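Local coordinates for hypothetical leucine rich repeat protein (Pseudoflavonifractor capillosus, PDB 4OJU) that is of unknown function but, as the leucine-rich-repeat part of a longer SLH-domain protein that binds metal, probably serves in protein binding, at residues A[16-21]-A[51-56]. Numbering follows the deposited sequence.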
loop_
_atom_site.group_PDB
_atom_site.type_symbol
_atom_site.label_atom_id
_atom_site.label_comp_id
_atom_site.label_asym_id
_atom_site.label_seq_id
_atom_site.Cartn_x
_atom_site.Cartn_y
_atom_site.Cartn_z
ATOM N N PHE A 16 5.681 -8.346 -31.804
ATOM C CA PHE A 16 5.413 -9.691 -31.327
ATOM C C PHE A 16 6.570 -10.598 -31.576
ATOM O O PHE A 16 7.201 -10.519 -32.646
ATOM C CB PHE A 16 4.194 -10.312 -32.032
ATOM C CG PHE A 16 2.903 -9.585 -31.850
ATOM C CD1 PHE A 16 2.086 -9.845 -30.750
ATOM C CD2 PHE A 16 2.491 -8.635 -32.774
ATOM C CE1 PHE A 16 0.887 -9.148 -30.573
ATOM C CE2 PHE A 16 1.291 -7.965 -32.610
ATOM C CZ PHE A 16 0.494 -8.216 -31.507
ATOM N N GLU A 17 6.804 -11.520 -30.628
ATOM C CA GLU A 17 7.765 -12.586 -30.843
ATOM C C GLU A 17 6.958 -13.854 -30.991
ATOM O O GLU A 17 6.096 -14.139 -30.143
ATOM C CB GLU A 17 8.786 -12.689 -29.715
ATOM C CG GLU A 17 9.859 -11.627 -29.831
ATOM C CD GLU A 17 10.876 -11.614 -28.714
ATOM O OE1 GLU A 17 10.619 -12.243 -27.662
ATOM O OE2 GLU A 17 11.920 -10.948 -28.877
ATOM N N ILE A 18 7.148 -14.551 -32.104
ATOM C CA ILE A 18 6.481 -15.822 -32.377
ATOM C C ILE A 18 7.473 -16.899 -31.983
ATOM O O ILE A 18 8.586 -16.908 -32.509
ATOM C CB ILE A 18 6.021 -15.925 -33.865
ATOM C CG1 ILE A 18 4.950 -14.852 -34.172
ATOM C CG2 ILE A 18 5.517 -17.331 -34.203
ATOM C CD1 ILE A 18 4.792 -14.576 -35.678
ATOM N N TRP A 19 7.055 -17.802 -31.082
ATOM C CA TRP A 19 7.860 -18.888 -30.529
ATOM C C TRP A 19 7.694 -20.161 -31.324
ATOM O O TRP A 19 6.663 -20.343 -31.959
ATOM C CB TRP A 19 7.415 -19.124 -29.081
ATOM C CG TRP A 19 7.548 -17.900 -28.239
ATOM C CD1 TRP A 19 6.584 -16.975 -27.966
ATOM C CD2 TRP A 19 8.732 -17.458 -27.582
ATOM N NE1 TRP A 19 7.110 -15.968 -27.197
ATOM C CE2 TRP A 19 8.430 -16.235 -26.952
ATOM C CE3 TRP A 19 10.025 -17.983 -27.455
ATOM C CZ2 TRP A 19 9.370 -15.534 -26.187
ATOM C CZ3 TRP A 19 10.953 -17.301 -26.669
ATOM C CH2 TRP A 19 10.624 -16.085 -26.056
ATOM N N PHE A 20 8.675 -21.078 -31.261
ATOM C CA PHE A 20 8.576 -22.361 -31.927
ATOM C C PHE A 20 7.429 -23.244 -31.344
ATOM O O PHE A 20 6.995 -24.164 -32.031
ATOM C CB PHE A 20 9.916 -23.091 -31.897
ATOM C CG PHE A 20 10.839 -22.619 -33.001
ATOM C CD1 PHE A 20 10.611 -22.980 -34.324
ATOM C CD2 PHE A 20 11.925 -21.795 -32.720
ATOM C CE1 PHE A 20 11.459 -22.534 -35.342
ATOM C CE2 PHE A 20 12.774 -21.351 -33.740
ATOM C CZ PHE A 20 12.531 -21.716 -35.041
ATOM N N ASP A 21 6.871 -22.922 -30.151
ATOM C CA ASP A 21 5.708 -23.663 -29.627
ATOM C C ASP A 21 4.378 -23.216 -30.318
ATOM O O ASP A 21 3.317 -23.704 -29.945
ATOM C CB ASP A 21 5.603 -23.560 -28.095
ATOM C CG ASP A 21 5.167 -22.239 -27.498
ATOM O OD1 ASP A 21 5.028 -21.259 -28.252
ATOM O OD2 ASP A 21 4.978 -22.182 -26.275
ATOM N N GLN A 51 1.214 -17.492 -42.011
ATOM C CA GLN A 51 0.741 -18.365 -40.925
ATOM C C GLN A 51 0.283 -17.504 -39.740
ATOM O O GLN A 51 0.983 -16.568 -39.351
ATOM C CB GLN A 51 1.827 -19.358 -40.483
ATOM C CG GLN A 51 1.316 -20.426 -39.512
ATOM C CD GLN A 51 2.261 -21.600 -39.341
ATOM O OE1 GLN A 51 3.042 -21.951 -40.233
ATOM N NE2 GLN A 51 2.180 -22.263 -38.192
ATOM N N GLU A 52 -0.871 -17.844 -39.158
ATOM C CA GLU A 52 -1.471 -17.132 -38.031
ATOM C C GLU A 52 -1.151 -17.805 -36.693
ATOM O O GLU A 52 -1.232 -19.033 -36.580
ATOM C CB GLU A 52 -2.983 -17.072 -38.227
ATOM C CG GLU A 52 -3.533 -15.666 -38.174
ATOM C CD GLU A 52 -5.031 -15.618 -38.390
ATOM O OE1 GLU A 52 -5.769 -15.518 -37.383
ATOM O OE2 GLU A 52 -5.467 -15.712 -39.561
ATOM N N TYR A 53 -0.805 -16.999 -35.687
ATOM C CA TYR A 53 -0.437 -17.471 -34.346
ATOM C C TYR A 53 -1.230 -16.746 -33.288
ATOM O O TYR A 53 -1.351 -15.521 -33.376
ATOM C CB TYR A 53 1.074 -17.272 -34.056
ATOM C CG TYR A 53 1.973 -17.908 -35.078
ATOM C CD1 TYR A 53 2.344 -17.219 -36.228
ATOM C CD2 TYR A 53 2.436 -19.209 -34.914
ATOM C CE1 TYR A 53 3.157 -17.808 -37.193
ATOM C CE2 TYR A 53 3.254 -19.808 -35.868
ATOM C CZ TYR A 53 3.600 -19.106 -37.008
ATOM O OH TYR A 53 4.427 -19.666 -37.926
ATOM N N PRO A 54 -1.688 -17.440 -32.230
ATOM C CA PRO A 54 -2.432 -16.737 -31.184
ATOM C C PRO A 54 -1.502 -15.921 -30.272
ATOM O O PRO A 54 -0.386 -16.347 -29.971
ATOM C CB PRO A 54 -3.114 -17.878 -30.417
ATOM C CG PRO A 54 -2.202 -19.053 -30.575
ATOM C CD PRO A 54 -1.596 -18.898 -31.958
ATOM N N VAL A 55 -1.968 -14.755 -29.832
ATOM C CA VAL A 55 -1.229 -13.896 -28.900
ATOM C C VAL A 55 -1.590 -14.390 -27.504
ATOM O O VAL A 55 -2.675 -14.092 -27.001
ATOM C CB VAL A 55 -1.568 -12.403 -29.126
ATOM C CG1 VAL A 55 -0.860 -11.524 -28.089
ATOM C CG2 VAL A 55 -1.222 -11.979 -30.562
ATOM N N THR A 56 -0.716 -15.171 -26.898
ATOM C CA THR A 56 -1.061 -15.814 -25.627
ATOM C C THR A 56 -0.457 -15.129 -24.401
ATOM O O THR A 56 -0.846 -15.443 -23.267
ATOM C CB THR A 56 -0.625 -17.287 -25.675
ATOM O OG1 THR A 56 0.791 -17.335 -25.786
ATOM C CG2 THR A 56 -1.286 -18.072 -26.839
#
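Phe16 and Ile18 turn their side chains onto Val55 and Tyr53, packing strand 14-19 of the N-terminal antiparallel strands across to strand 52-58 at the start of the BspA-type leucine-rich repeat region. No hydrogen bond joins the two segments; strand 24-29 lies between them in the sheet order, pairing with both, and the contact is made wholly by buried side chains. Phe16 brings one side of its ring, CE1 and CD1, to the valine: CE1 lies 3.5 Å from Val55 CG2, and the other methyl, CG1, is a little farther from the same carbon. With CG1 anti to the backbone N (chi1 176°), Val55 CG2 is the methyl brought nearer the Phe16 ring, which it meets obliquely. Leu26, Pro42 and Val45 also touch the Phe16 side chain. Two residues on, Ile18 sets both its branches against Tyr53, the two side chains crossing at roughly a right angle. Its CD1 rests near the ring's rim, 3.6 Å from Tyr53 CD1, while Val9 of strand 5-11 and Val45 of strand 44-46 also touch the isoleucine. Beyond the ring, the Tyr53 hydroxyl is hydrogen-bonded to Asp47 OD2. A leucine in place of Tyr53 would probably leave Ile18 without a flat surface to lie on and Asp47 OD2 without this hydroxyl partner. The contact ends in a CH-pi interaction, with Ile18 CG2 centred over one face of the Tyr53 ring, 3.5 Å from its centroid and only 4° off the normal.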